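Local atomic coordinates of aromatic-amino-acid:2-oxoglutarate transaminase (Candida albicans, PDB entry 6HNV), a protein that probably transfers amino groups between aromatic amino acids or 2-aminoadipate and 2-oxo acids, with pyridoxal 5'-phosphate as cofactor. Residues R126-A131 with S374-T379; I162-S167 with V368-A373; I210-D215 with N252-T257; T440-L445 with R485-R490. All coordinates share one frame; numbering follows the deposited sequence.

Contact 1 of 4, residues R126-A131 with S374-T379; sequences RGLQYA and SGLTQT. With PPY (3-phenylpyruvic acid), chain G; PHE (phenylalanine), chain F; PLP (pyridoxal-5'-phosphate), chain H.
Leu128 and Leu376 run alongside each other with their ends in the same direction. The CD2 branch of Leu128 rests on CD1 of Leu376 at 3.8 Å and also touches its CB. Leu376 has CG anti to its backbone N (chi1 -176°), which lays the side chain along that of Leu128. Next to this pair the backbones pack glycine against glycine, with the CA of Gly127 5.1 Å from the CA of Gly375. Gly375 CA offers a C-H to Gly127 O over 3.3 Å. Thr379 brings its OG1 to 3.5 Å from Gly127 CA. The hydroxyl is engaged within its own helix, where it donates to Gly375 O at 2.7 Å. Thr379 N reaches that same oxygen from the other face of its carbonyl plane. Tyr130 serves the ligand site instead. One face of its ring carries the phenyl group of the bound phenylalanine: CE2 of this ligand lies 4.1 Å above the plane, over the centre, and phenylpyruvate is modelled in the same place. At the ring edge, in plane, lies phosphate oxygen O3P of the cofactor held by the second subunit, though the exact approach of the tyrosine hydroxyl is doubtful. Ser374, the N-cap of helix 375-388, bonds through OG to Leu347 O of the second subunit. A tyrosine reaching across to the partner's phosphate is characteristic of the dimeric class I aminotransferase active site.

Contact 2 of 4, residues I162-S167 with V368-A373; sequences ITTGAS and VVNRGA. With PLP (pyridoxal-5'-phosphate), chain C; PPY (3-phenylpyruvic acid), chain G; PHE (phenylalanine), chain F.
The amide of Asn370 meets Thr164 edge-on. Its ND2 donates to Thr164 OG1 at 3.3 Å and 151°, and the hydroxyl lies nearly in the amide plane. The two side chains approach head-on. ND2 also bonds to Asp168 OD1, its stronger partner, and the other carboxylate oxygen of Asp168 accepts from Thr164 N. Asp168 thus holds both sides of the pair. The guanidinium of Arg371 belongs to the phenylalanine pocket. At its edge, in plane, is O3 of phenylpyruvate, which accepts a weak bond from NE at 3.3 Å. The carboxylate oxygen OXT of the phenylalanine ligand approaches NH2 obliquely. With chi1 at 67°, Thr164 turns OG1 to the amide while its CG2 packs on Ala373 CA at 3.7 Å. Ala373 CB lies 3.7 Å from Ile162 CG2 and also touches Thr163 O. Beyond Thr164 the chain enters helix 166-177, with Gly165 as N-cap. Ala166 N donates to phosphate oxygen O2P of the cofactor at 3.1 Å. Ser167 gives O3P two bonds, one from N and one from OG at 2.9 Å. The phosphate therefore sits at a helix N-terminus, whose dipole probably helps to balance its charge. Arg371 packs on Ser167 of the second subunit. The turn thus lies between a phosphate site and a ligand pocket, consistent with the shared active sites of dimeric fold type I aminotransferases.

Contact 3 of 4, residues I210-D215 with N252-T257; sequences INFDND and NPTGFT. With PLP (pyridoxal-5'-phosphate), chain C.
Ile210 and Thr254 meet end to end, with Ile210 CD1 3.4 Å from Thr254 CG2. With the Thr254 chi1 at 59°, the methyl is the branch nearer the isoleucine. The hydroxyl is bonded elsewhere, to Gln251 OE1. The second branch of Ile210 goes another way: CG2 packs on Phe256 CE2 at 4.0 Å. That same methyl also lies over one face of the Phe212 ring, offset toward its rim. Asn211 takes part through its backbone, its O lying 3.5 Å from Phe256 CE2. This carbonyl also accepts from Ser216 OG. Phe212 lies roughly perpendicular to Thr254 and brings CZ to 3.8 Å from CG2, so the threonine methyl is shared by Ile210 and Phe212. On the same ring, Phe212 CD1 approaches Phe256 CE2 at 4.3 Å. Both segments are loops that leave the C-terminal ends of parallel strands, 204-208 and 241-246, in the seven-stranded sheet of the large domain. In fold type I enzymes this end of the sheet carries the cofactor. Here Asn252 ND2 donates to the cofactor phenolic oxygen O3 at 2.9 Å, and a cis peptide bond joins Asn252 to Pro253. Asp213 takes part through its backbone O, which lies 3.5 Å from Phe256 CE1. Asn214 O lies at the edge of the same ring, near its plane. The Asn214 side chain touches Ile431.

Contact 4 of 4, residues T440-L445 with R485-R490; sequences TFKINL and RSNFFR
Asn487 and Ile443 meet at the end of an antiparallel strand pair. Ile443 N donates to Asn487 O at 3.2 Å. Asn487 is the centre of an inverse gamma turn, and its CB rests 3.7 Å from Ile443 O. Its CG lies between the backbone N and the carbonyl carbon (chi1 62°), which puts the amide beside Ile443 O. OD1 faces that oxygen, but both are acceptors and form no bond. Ile443 also meets Phe489: CG1 lies 3.8 Å from CE2 of the ring, and CD1 is close by. Phe489 in turn is the hydrogen-bonded partner of Phe441. Phe441 N donates to Phe489 O at 2.9 Å, and Phe489 N returns a bond to Phe441 O at 3.0 Å. Their rings meet edge against edge, CD2 to CD2 at 4.2 Å. Phe441 reaches over to helix 499-518, while Phe489 packs on helix 451-464. The other face carries Thr440, Lys442, Phe488 and Arg490. There Thr440 CG2 touches Phe488 CD2 at 3.7 Å. Backbone bonds thus fix the register. The Phe441 and Phe489 face is apolar and bound to helices, whereas the opposite face sends Arg490 NH1 to Asn252 OD1, probably helping to place that cofactor-binding asparagine.

Overall arrangement
Contacts 1 and 2 are buried and touch each other, as helices 356-369 and 375-388 follow one another in the chain. Both border the second subunit and the same phenylalanine pocket. Contact 1 is mostly backbone and aliphatic packing. Contact 2 adds one side-chain bond across and a phosphate site at its helix start. Contacts 3 and 4 lie beyond the centre of the chain, with centres 30 to 45 Å from those of the first two. Contact 3 is partly at the surface and has no hydrogen bond between its segments; apolar side chains and backbone carbonyls meet round Phe256. Contact 4 is a buried strand pair set by backbone bonds. Lys442 and Thr440 probably donate to carbonyls of contact 3. Contacts 2 and 3 grip one cofactor at its two ends.

Contact 1 of 4, residues R126-A131 with S374-T379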
# COMPACT_ATOMS: atom_id res chain seq x y z
N ARG A 126 10.21 1.80 -16.96
CA ARG A 126 10.21 0.80 -15.86
C ARG A 126 9.32 1.27 -14.71
O ARG A 126 8.63 0.42 -14.13
CB ARG A 126 11.62 0.50 -15.36
CG ARG A 126 12.21 -0.77 -15.96
CD ARG A 126 13.70 -0.65 -16.17
NE ARG A 126 14.06 0.38 -17.15
CZ ARG A 126 15.31 0.77 -17.41
NH1 ARG A 126 16.34 0.22 -16.79
NH2 ARG A 126 15.54 1.70 -18.32
N GLY A 127 9.34 2.56 -14.41
CA GLY A 127 8.77 3.15 -13.18
C GLY A 127 7.25 3.15 -13.18
O GLY A 127 6.69 3.02 -12.08
N LEU A 128 6.61 3.34 -14.35
CA LEU A 128 5.13 3.30 -14.53
C LEU A 128 4.70 1.86 -14.93
O LEU A 128 3.54 1.68 -15.24
CB LEU A 128 4.70 4.35 -15.56
CG LEU A 128 4.62 5.82 -15.13
CD1 LEU A 128 3.99 6.68 -16.23
CD2 LEU A 128 3.82 5.99 -13.86
N GLN A 129 5.58 0.86 -14.85
CA GLN A 129 5.32 -0.56 -15.23
C GLN A 129 5.35 -1.48 -14.00
O GLN A 129 6.12 -1.20 -13.06
CB GLN A 129 6.36 -1.05 -16.25
CG GLN A 129 6.19 -2.50 -16.68
CD GLN A 129 4.90 -2.75 -17.43
OE1 GLN A 129 3.81 -2.91 -16.84
NE2 GLN A 129 5.01 -2.76 -18.75
N TYR A 130 4.59 -2.58 -14.04
CA TYR A 130 4.68 -3.67 -13.02
C TYR A 130 6.14 -3.79 -12.61
O TYR A 130 7.00 -3.79 -13.50
CB TYR A 130 4.13 -5.00 -13.54
CG TYR A 130 2.64 -5.06 -13.47
CD1 TYR A 130 1.98 -5.11 -12.26
CD2 TYR A 130 1.86 -4.99 -14.62
CE1 TYR A 130 0.59 -5.12 -12.19
CE2 TYR A 130 0.48 -5.01 -14.58
CZ TYR A 130 -0.16 -5.07 -13.36
OH TYR A 130 -1.53 -5.07 -13.34
N ALA A 131 6.40 -3.81 -11.31
CA ALA A 131 7.78 -3.83 -10.76
C ALA A 131 7.85 -4.81 -9.59
O ALA A 131 6.79 -5.11 -8.98
CB ALA A 131 8.16 -2.42 -10.36
N SER A 374 4.08 2.73 -4.55
CA SER A 374 3.82 3.33 -5.87
C SER A 374 5.14 3.37 -6.66
O SER A 374 6.16 3.78 -6.11
CB SER A 374 3.17 4.68 -5.75
OG SER A 374 3.00 5.26 -7.04
N GLY A 375 5.16 2.89 -7.89
CA GLY A 375 6.34 3.00 -8.75
C GLY A 375 6.60 4.44 -9.11
O GLY A 375 7.78 4.85 -9.11
N LEU A 376 5.54 5.21 -9.38
CA LEU A 376 5.69 6.63 -9.78
C LEU A 376 6.39 7.39 -8.65
O LEU A 376 7.28 8.20 -8.92
CB LEU A 376 4.34 7.27 -10.12
CG LEU A 376 4.44 8.71 -10.64
CD1 LEU A 376 5.39 8.78 -11.83
CD2 LEU A 376 3.07 9.26 -11.00
N THR A 377 5.97 7.13 -7.41
CA THR A 377 6.54 7.76 -6.19
C THR A 377 8.00 7.30 -6.01
O THR A 377 8.83 8.16 -5.68
CB THR A 377 5.67 7.44 -4.97
OG1 THR A 377 4.33 7.88 -5.19
CG2 THR A 377 6.17 8.13 -3.72
N GLN A 378 8.31 6.02 -6.19
CA GLN A 378 9.71 5.52 -6.07
C GLN A 378 10.55 6.34 -7.05
O GLN A 378 11.65 6.77 -6.67
CB GLN A 378 9.83 4.01 -6.31
CG GLN A 378 9.39 3.18 -5.11
CD GLN A 378 9.31 1.69 -5.39
OE1 GLN A 378 10.30 1.00 -5.61
NE2 GLN A 378 8.09 1.18 -5.34
N THR A 379 9.98 6.59 -8.24
CA THR A 379 10.64 7.24 -9.40
C THR A 379 10.97 8.68 -9.02
O THR A 379 12.18 8.99 -9.01
CB THR A 379 9.76 7.15 -10.65
OG1 THR A 379 9.51 5.76 -10.92
CG2 THR A 379 10.39 7.82 -11.85
C1 PPY G . 1.88 -6.91 -8.90
O1 PPY G . 1.86 -6.23 -7.86
O2 PPY G . 2.92 -7.08 -9.56
C2 PPY G . 0.76 -7.46 -9.29
O3 PPY G . -0.28 -6.90 -8.96
C3 PPY G . 0.66 -8.82 -9.99
C1' PPY G . 0.66 -8.88 -11.50
C2' PPY G . -0.51 -8.70 -12.22
C3' PPY G . -0.52 -8.80 -13.60
C4' PPY G . 0.64 -9.10 -14.28
C5' PPY G . 1.80 -9.32 -13.59
C6' PPY G . 1.81 -9.22 -12.20
N PHE F . 4.89 -7.70 -10.25
CA PHE F . 3.41 -7.71 -10.13
C PHE F . 3.05 -7.31 -8.69
O PHE F . 3.94 -7.21 -7.83
CB PHE F . 2.86 -9.07 -10.57
CG PHE F . 1.73 -9.04 -11.58
CD1 PHE F . 0.41 -8.90 -11.18
CD2 PHE F . 1.98 -9.18 -12.94
CE1 PHE F . -0.62 -8.88 -12.10
CE2 PHE F . 0.95 -9.16 -13.86
CZ PHE F . -0.35 -9.01 -13.44
OXT PHE F . 1.89 -7.07 -8.33
N1 PLP H . -7.03 -8.72 -11.73
C2 PLP H . -7.09 -9.08 -13.01
C2A PLP H . -8.27 -9.89 -13.45
C3 PLP H . -6.07 -8.73 -13.92
O3 PLP H . -6.17 -9.14 -15.20
C4 PLP H . -4.98 -7.95 -13.49
C4A PLP H . -3.91 -7.57 -14.43
C5 PLP H . -4.95 -7.60 -12.13
C6 PLP H . -5.98 -7.99 -11.31
C5A PLP H . -3.83 -6.81 -11.53
O4P PLP H . -4.39 -5.60 -10.95
P PLP H . -3.30 -4.69 -10.23
O1P PLP H . -3.01 -5.43 -8.92
O2P PLP H . -3.90 -3.32 -10.08
O3P PLP H . -2.17 -4.71 -11.21

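Contact 2 of 4, residues I162-S167 with V368-A373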
# COMPACT_ATOMS: atom_id res chain seq x y z
N ILE A 162 11.47 -1.94 0.18
CA ILE A 162 10.70 -0.66 0.05
C ILE A 162 9.32 -0.90 0.66
O ILE A 162 8.72 -1.95 0.38
CB ILE A 162 10.62 -0.12 -1.38
CG1 ILE A 162 12.01 0.08 -1.98
CG2 ILE A 162 9.80 1.18 -1.44
CD1 ILE A 162 13.00 0.72 -1.06
N THR A 163 8.87 0.05 1.47
CA THR A 163 7.58 0.01 2.18
C THR A 163 6.81 1.25 1.75
O THR A 163 7.40 2.08 1.00
CB THR A 163 7.82 -0.05 3.70
OG1 THR A 163 8.54 1.12 4.08
CG2 THR A 163 8.64 -1.25 4.13
N THR A 164 5.58 1.38 2.24
CA THR A 164 4.71 2.57 2.05
C THR A 164 4.71 3.43 3.34
O THR A 164 3.64 4.00 3.67
CB THR A 164 3.33 2.11 1.57
OG1 THR A 164 2.63 1.38 2.59
CG2 THR A 164 3.46 1.27 0.32
N GLY A 165 5.86 3.53 4.01
CA GLY A 165 6.06 4.32 5.24
C GLY A 165 6.27 3.45 6.46
O GLY A 165 6.22 2.22 6.31
N ALA A 166 6.43 4.07 7.63
CA ALA A 166 6.79 3.42 8.91
C ALA A 166 5.63 2.57 9.43
O ALA A 166 5.86 1.44 9.89
CB ALA A 166 7.21 4.47 9.92
N SER A 167 4.41 3.10 9.41
CA SER A 167 3.19 2.36 9.80
C SER A 167 3.11 1.07 8.98
O SER A 167 2.71 0.06 9.54
CB SER A 167 1.95 3.19 9.62
OG SER A 167 1.87 4.25 10.57
N VAL A 368 0.74 -10.53 -0.33
CA VAL A 368 -0.68 -10.73 0.07
C VAL A 368 -1.34 -9.36 0.25
O VAL A 368 -2.27 -9.05 -0.50
CB VAL A 368 -0.80 -11.58 1.35
CG1 VAL A 368 -2.25 -11.95 1.65
CG2 VAL A 368 0.07 -12.82 1.29
N VAL A 369 -0.86 -8.56 1.18
CA VAL A 369 -1.66 -7.45 1.75
C VAL A 369 -1.21 -6.09 1.18
O VAL A 369 -1.97 -5.12 1.35
CB VAL A 369 -1.68 -7.50 3.29
CG1 VAL A 369 -2.03 -8.89 3.80
CG2 VAL A 369 -0.37 -7.03 3.92
N ASN A 370 -0.06 -6.00 0.51
CA ASN A 370 0.51 -4.69 0.08
C ASN A 370 1.56 -4.92 -1.01
O ASN A 370 2.76 -5.02 -0.67
CB ASN A 370 1.08 -3.89 1.26
CG ASN A 370 1.48 -2.47 0.92
OD1 ASN A 370 1.38 -2.04 -0.24
ND2 ASN A 370 1.91 -1.73 1.94
N ARG A 371 1.10 -4.92 -2.26
CA ARG A 371 1.86 -5.34 -3.46
C ARG A 371 2.65 -4.13 -3.98
O ARG A 371 2.44 -3.70 -5.16
CB ARG A 371 0.88 -5.97 -4.44
CG ARG A 371 0.13 -7.15 -3.84
CD ARG A 371 -0.99 -7.68 -4.72
NE ARG A 371 -0.53 -8.29 -5.97
CZ ARG A 371 0.05 -9.48 -6.09
NH1 ARG A 371 0.25 -10.25 -5.03
NH2 ARG A 371 0.42 -9.93 -7.28
N GLY A 372 3.54 -3.61 -3.13
CA GLY A 372 4.60 -2.68 -3.54
C GLY A 372 4.19 -1.22 -3.44
O GLY A 372 3.02 -0.88 -3.76
N ALA A 373 5.14 -0.39 -3.02
CA ALA A 373 5.03 1.08 -3.00
C ALA A 373 4.72 1.57 -4.41
O ALA A 373 5.05 0.87 -5.39
CB ALA A 373 6.29 1.68 -2.43
N1 PLP C . 6.21 5.97 14.01
C2 PLP C . 6.50 7.11 14.64
C2A PLP C . 7.27 7.02 15.91
C3 PLP C . 6.10 8.35 14.11
O3 PLP C . 6.41 9.47 14.78
C4 PLP C . 5.38 8.41 12.91
C4A PLP C . 4.97 9.73 12.35
C5 PLP C . 5.08 7.19 12.28
C6 PLP C . 5.51 6.02 12.86
C5A PLP C . 4.26 7.11 11.04
O4P PLP C . 5.06 6.90 9.85
P PLP C . 4.26 7.00 8.48
O1P PLP C . 3.60 8.35 8.51
O2P PLP C . 5.32 6.92 7.38
O3P PLP C . 3.28 5.84 8.54
C1 PPY G . 1.88 -6.91 -8.90
O1 PPY G . 1.86 -6.23 -7.86
O2 PPY G . 2.92 -7.08 -9.56
C2 PPY G . 0.76 -7.46 -9.29
O3 PPY G . -0.28 -6.90 -8.96
C3 PPY G . 0.66 -8.82 -9.99
C1' PPY G . 0.66 -8.88 -11.50
C2' PPY G . -0.51 -8.70 -12.22
C3' PPY G . -0.52 -8.80 -13.60
C4' PPY G . 0.64 -9.10 -14.28
C5' PPY G . 1.80 -9.32 -13.59
C6' PPY G . 1.81 -9.22 -12.20
N PHE F . 4.89 -7.70 -10.25
CA PHE F . 3.41 -7.71 -10.13
C PHE F . 3.05 -7.31 -8.69
O PHE F . 3.94 -7.21 -7.83
CB PHE F . 2.86 -9.07 -10.57
CG PHE F . 1.73 -9.04 -11.58
CD1 PHE F . 0.41 -8.90 -11.18
CD2 PHE F . 1.98 -9.18 -12.94
CE1 PHE F . -0.62 -8.88 -12.10
CE2 PHE F . 0.95 -9.16 -13.86
CZ PHE F . -0.35 -9.01 -13.44
OXT PHE F . 1.89 -7.07 -8.33

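Contact 3 of 4, residues I210-D215 with N252-T257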
# COMPACT_ATOMS: atom_id res chain seq x y z
N ILE A 210 7.86 4.00 31.41
CA ILE A 210 8.77 5.13 31.10
C ILE A 210 9.11 5.87 32.40
O ILE A 210 8.18 6.23 33.17
CB ILE A 210 8.17 6.07 30.03
CG1 ILE A 210 7.94 5.34 28.71
CG2 ILE A 210 9.06 7.30 29.87
CD1 ILE A 210 7.49 6.23 27.58
N ASN A 211 10.41 6.04 32.65
CA ASN A 211 10.97 7.04 33.61
C ASN A 211 10.80 8.44 33.02
O ASN A 211 11.25 8.66 31.88
CB ASN A 211 12.44 6.74 33.88
CG ASN A 211 13.08 7.73 34.82
OD1 ASN A 211 12.48 8.15 35.80
ND2 ASN A 211 14.33 8.08 34.53
N PHE A 212 10.19 9.36 33.76
CA PHE A 212 9.92 10.76 33.34
C PHE A 212 10.98 11.74 33.88
O PHE A 212 10.77 12.96 33.73
CB PHE A 212 8.49 11.15 33.71
CG PHE A 212 7.52 10.73 32.65
CD1 PHE A 212 7.31 11.52 31.54
CD2 PHE A 212 6.95 9.47 32.68
CE1 PHE A 212 6.47 11.11 30.51
CE2 PHE A 212 6.10 9.06 31.65
CZ PHE A 212 5.86 9.87 30.57
N ASP A 213 12.11 11.25 34.41
CA ASP A 213 13.22 12.12 34.91
C ASP A 213 13.74 12.91 33.70
O ASP A 213 13.76 12.29 32.60
CB ASP A 213 14.31 11.29 35.60
CG ASP A 213 13.97 10.68 36.96
OD1 ASP A 213 13.02 11.16 37.61
OD2 ASP A 213 14.67 9.74 37.38
N ASN A 214 14.09 14.20 33.85
CA ASN A 214 14.65 15.01 32.72
C ASN A 214 15.90 14.29 32.21
O ASN A 214 16.15 14.33 31.02
CB ASN A 214 14.99 16.47 33.09
CG ASN A 214 13.87 17.24 33.74
OD1 ASN A 214 13.78 17.32 34.96
ND2 ASN A 214 13.01 17.85 32.93
N ASP A 215 16.65 13.67 33.12
CA ASP A 215 17.69 12.62 32.94
C ASP A 215 17.36 11.58 31.86
O ASP A 215 18.26 11.24 31.10
CB ASP A 215 17.83 11.83 34.25
CG ASP A 215 19.27 11.55 34.62
OD1 ASP A 215 20.12 12.08 33.92
OD2 ASP A 215 19.52 10.85 35.62
N ASN A 252 8.16 8.74 20.60
CA ASN A 252 6.76 9.15 20.40
C ASN A 252 5.95 8.45 21.48
O ASN A 252 5.81 7.22 21.46
CB ASN A 252 6.31 8.74 19.00
CG ASN A 252 5.07 9.45 18.54
OD1 ASN A 252 4.28 9.89 19.37
ND2 ASN A 252 4.90 9.57 17.23
N PRO A 253 5.36 9.19 22.43
CA PRO A 253 5.35 10.65 22.39
C PRO A 253 6.33 11.40 23.30
O PRO A 253 6.35 12.60 23.21
CB PRO A 253 3.97 10.89 22.99
CG PRO A 253 3.92 9.88 24.12
CD PRO A 253 4.55 8.63 23.53
N THR A 254 7.06 10.71 24.18
CA THR A 254 7.72 11.35 25.36
C THR A 254 8.86 12.27 24.93
O THR A 254 9.06 13.27 25.64
CB THR A 254 8.24 10.34 26.38
OG1 THR A 254 9.17 9.50 25.69
CG2 THR A 254 7.09 9.59 27.01
N GLY A 255 9.58 11.92 23.86
CA GLY A 255 10.67 12.72 23.27
C GLY A 255 12.06 12.24 23.67
O GLY A 255 13.03 12.78 23.11
N PHE A 256 12.15 11.26 24.57
CA PHE A 256 13.41 10.74 25.17
C PHE A 256 14.23 10.06 24.09
O PHE A 256 13.60 9.46 23.23
CB PHE A 256 13.09 9.79 26.34
CG PHE A 256 12.56 10.49 27.55
CD1 PHE A 256 13.27 11.53 28.14
CD2 PHE A 256 11.32 10.17 28.08
CE1 PHE A 256 12.76 12.19 29.25
CE2 PHE A 256 10.81 10.84 29.19
CZ PHE A 256 11.54 11.85 29.76
N THR A 257 15.56 10.16 24.14
CA THR A 257 16.54 9.38 23.33
C THR A 257 17.33 8.47 24.28
O THR A 257 17.86 9.00 25.29
CB THR A 257 17.50 10.29 22.55
OG1 THR A 257 16.72 11.20 21.78
CG2 THR A 257 18.44 9.54 21.63
N1 PLP C . 6.21 5.97 14.01
C2 PLP C . 6.50 7.11 14.64
C2A PLP C . 7.27 7.02 15.91
C3 PLP C . 6.10 8.35 14.11
O3 PLP C . 6.41 9.47 14.78
C4 PLP C . 5.38 8.41 12.91
C4A PLP C . 4.97 9.73 12.35
C5 PLP C . 5.08 7.19 12.28
C6 PLP C . 5.51 6.02 12.86
C5A PLP C . 4.26 7.11 11.04
O4P PLP C . 5.06 6.90 9.85
P PLP C . 4.26 7.00 8.48
O1P PLP C . 3.60 8.35 8.51
O2P PLP C . 5.32 6.92 7.38
O3P PLP C . 3.28 5.84 8.54

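Contact 4 of 4, residues T440-L445 with R485-R490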
# COMPACT_ATOMS: atom_id res chain seq x y z
N THR A 440 7.57 16.44 25.77
CA THR A 440 6.71 16.14 26.93
C THR A 440 6.55 17.43 27.72
O THR A 440 7.55 17.95 28.24
CB THR A 440 7.26 14.96 27.75
OG1 THR A 440 7.06 13.82 26.92
CG2 THR A 440 6.58 14.77 29.09
N PHE A 441 5.33 17.96 27.74
CA PHE A 441 4.89 19.11 28.57
C PHE A 441 4.24 18.51 29.83
O PHE A 441 3.10 18.05 29.75
CB PHE A 441 4.00 20.02 27.71
CG PHE A 441 3.58 21.32 28.34
CD1 PHE A 441 4.51 22.34 28.54
CD2 PHE A 441 2.26 21.54 28.71
CE1 PHE A 441 4.12 23.54 29.12
CE2 PHE A 441 1.88 22.73 29.31
CZ PHE A 441 2.81 23.73 29.51
N LYS A 442 4.98 18.46 30.94
CA LYS A 442 4.48 17.96 32.25
C LYS A 442 3.53 19.01 32.83
O LYS A 442 3.73 20.20 32.60
CB LYS A 442 5.63 17.58 33.18
CG LYS A 442 5.82 16.08 33.37
CD LYS A 442 6.93 15.67 34.35
CE LYS A 442 8.28 15.48 33.69
NZ LYS A 442 9.28 14.87 34.62
N ILE A 443 2.48 18.55 33.51
CA ILE A 443 1.48 19.36 34.27
C ILE A 443 1.59 18.92 35.74
O ILE A 443 1.18 17.80 36.03
CB ILE A 443 0.07 19.16 33.65
CG1 ILE A 443 0.06 19.35 32.12
CG2 ILE A 443 -0.98 20.05 34.30
CD1 ILE A 443 0.36 20.77 31.65
N ASN A 444 2.21 19.70 36.62
CA ASN A 444 2.41 19.27 38.03
C ASN A 444 1.07 19.40 38.76
O ASN A 444 0.83 20.43 39.40
CB ASN A 444 3.55 20.02 38.73
CG ASN A 444 4.85 19.92 37.97
OD1 ASN A 444 5.31 18.82 37.66
ND2 ASN A 444 5.42 21.07 37.62
N LEU A 445 0.22 18.38 38.62
CA LEU A 445 -1.08 18.28 39.33
C LEU A 445 -0.82 17.82 40.76
O LEU A 445 0.05 16.98 40.97
CB LEU A 445 -2.01 17.32 38.58
CG LEU A 445 -2.59 17.86 37.27
CD1 LEU A 445 -3.59 16.91 36.68
CD2 LEU A 445 -3.25 19.21 37.47
N ARG A 485 1.27 8.57 35.36
CA ARG A 485 2.35 9.19 34.55
C ARG A 485 1.72 9.89 33.35
O ARG A 485 2.47 10.33 32.49
CB ARG A 485 3.36 8.11 34.13
CG ARG A 485 4.61 8.04 34.99
CD ARG A 485 5.23 6.68 35.34
NE ARG A 485 4.74 5.43 34.74
CZ ARG A 485 3.95 4.54 35.35
NH1 ARG A 485 3.51 4.77 36.57
NH2 ARG A 485 3.53 3.44 34.74
N SER A 486 0.38 9.98 33.30
CA SER A 486 -0.41 10.55 32.16
C SER A 486 -0.47 12.06 32.23
O SER A 486 -1.01 12.65 31.30
CB SER A 486 -1.78 10.02 32.12
OG SER A 486 -1.74 8.73 31.55
N ASN A 487 -0.01 12.63 33.35
CA ASN A 487 -0.04 14.08 33.66
C ASN A 487 0.95 14.81 32.74
O ASN A 487 1.93 15.38 33.26
CB ASN A 487 0.28 14.32 35.13
CG ASN A 487 1.66 13.84 35.51
OD1 ASN A 487 2.52 14.64 35.88
ND2 ASN A 487 1.91 12.55 35.38
N PHE A 488 0.71 14.76 31.43
CA PHE A 488 1.56 15.40 30.39
C PHE A 488 0.81 15.41 29.05
O PHE A 488 0.04 14.46 28.82
CB PHE A 488 2.91 14.69 30.24
CG PHE A 488 2.90 13.43 29.42
CD1 PHE A 488 2.57 12.21 30.00
CD2 PHE A 488 3.24 13.45 28.07
CE1 PHE A 488 2.55 11.05 29.24
CE2 PHE A 488 3.22 12.28 27.32
CZ PHE A 488 2.88 11.09 27.90
N PHE A 489 1.02 16.47 28.26
CA PHE A 489 0.62 16.59 26.84
C PHE A 489 1.88 16.53 25.98
O PHE A 489 2.92 17.04 26.44
CB PHE A 489 -0.06 17.93 26.51
CG PHE A 489 -1.27 18.29 27.33
CD1 PHE A 489 -2.51 17.71 27.06
CD2 PHE A 489 -1.18 19.24 28.34
CE1 PHE A 489 -3.62 18.07 27.80
CE2 PHE A 489 -2.30 19.58 29.09
CZ PHE A 489 -3.52 19.00 28.82
N ARG A 490 1.77 15.96 24.77
CA ARG A 490 2.79 15.96 23.70
C ARG A 490 2.63 17.24 22.88
O ARG A 490 1.50 17.45 22.34
CB ARG A 490 2.62 14.69 22.86
CG ARG A 490 3.76 14.41 21.90
CD ARG A 490 3.40 13.43 20.80
NE ARG A 490 2.46 13.98 19.83
CZ ARG A 490 1.94 13.31 18.79
NH1 ARG A 490 2.28 12.06 18.54
NH2 ARG A 490 1.11 13.92 17.97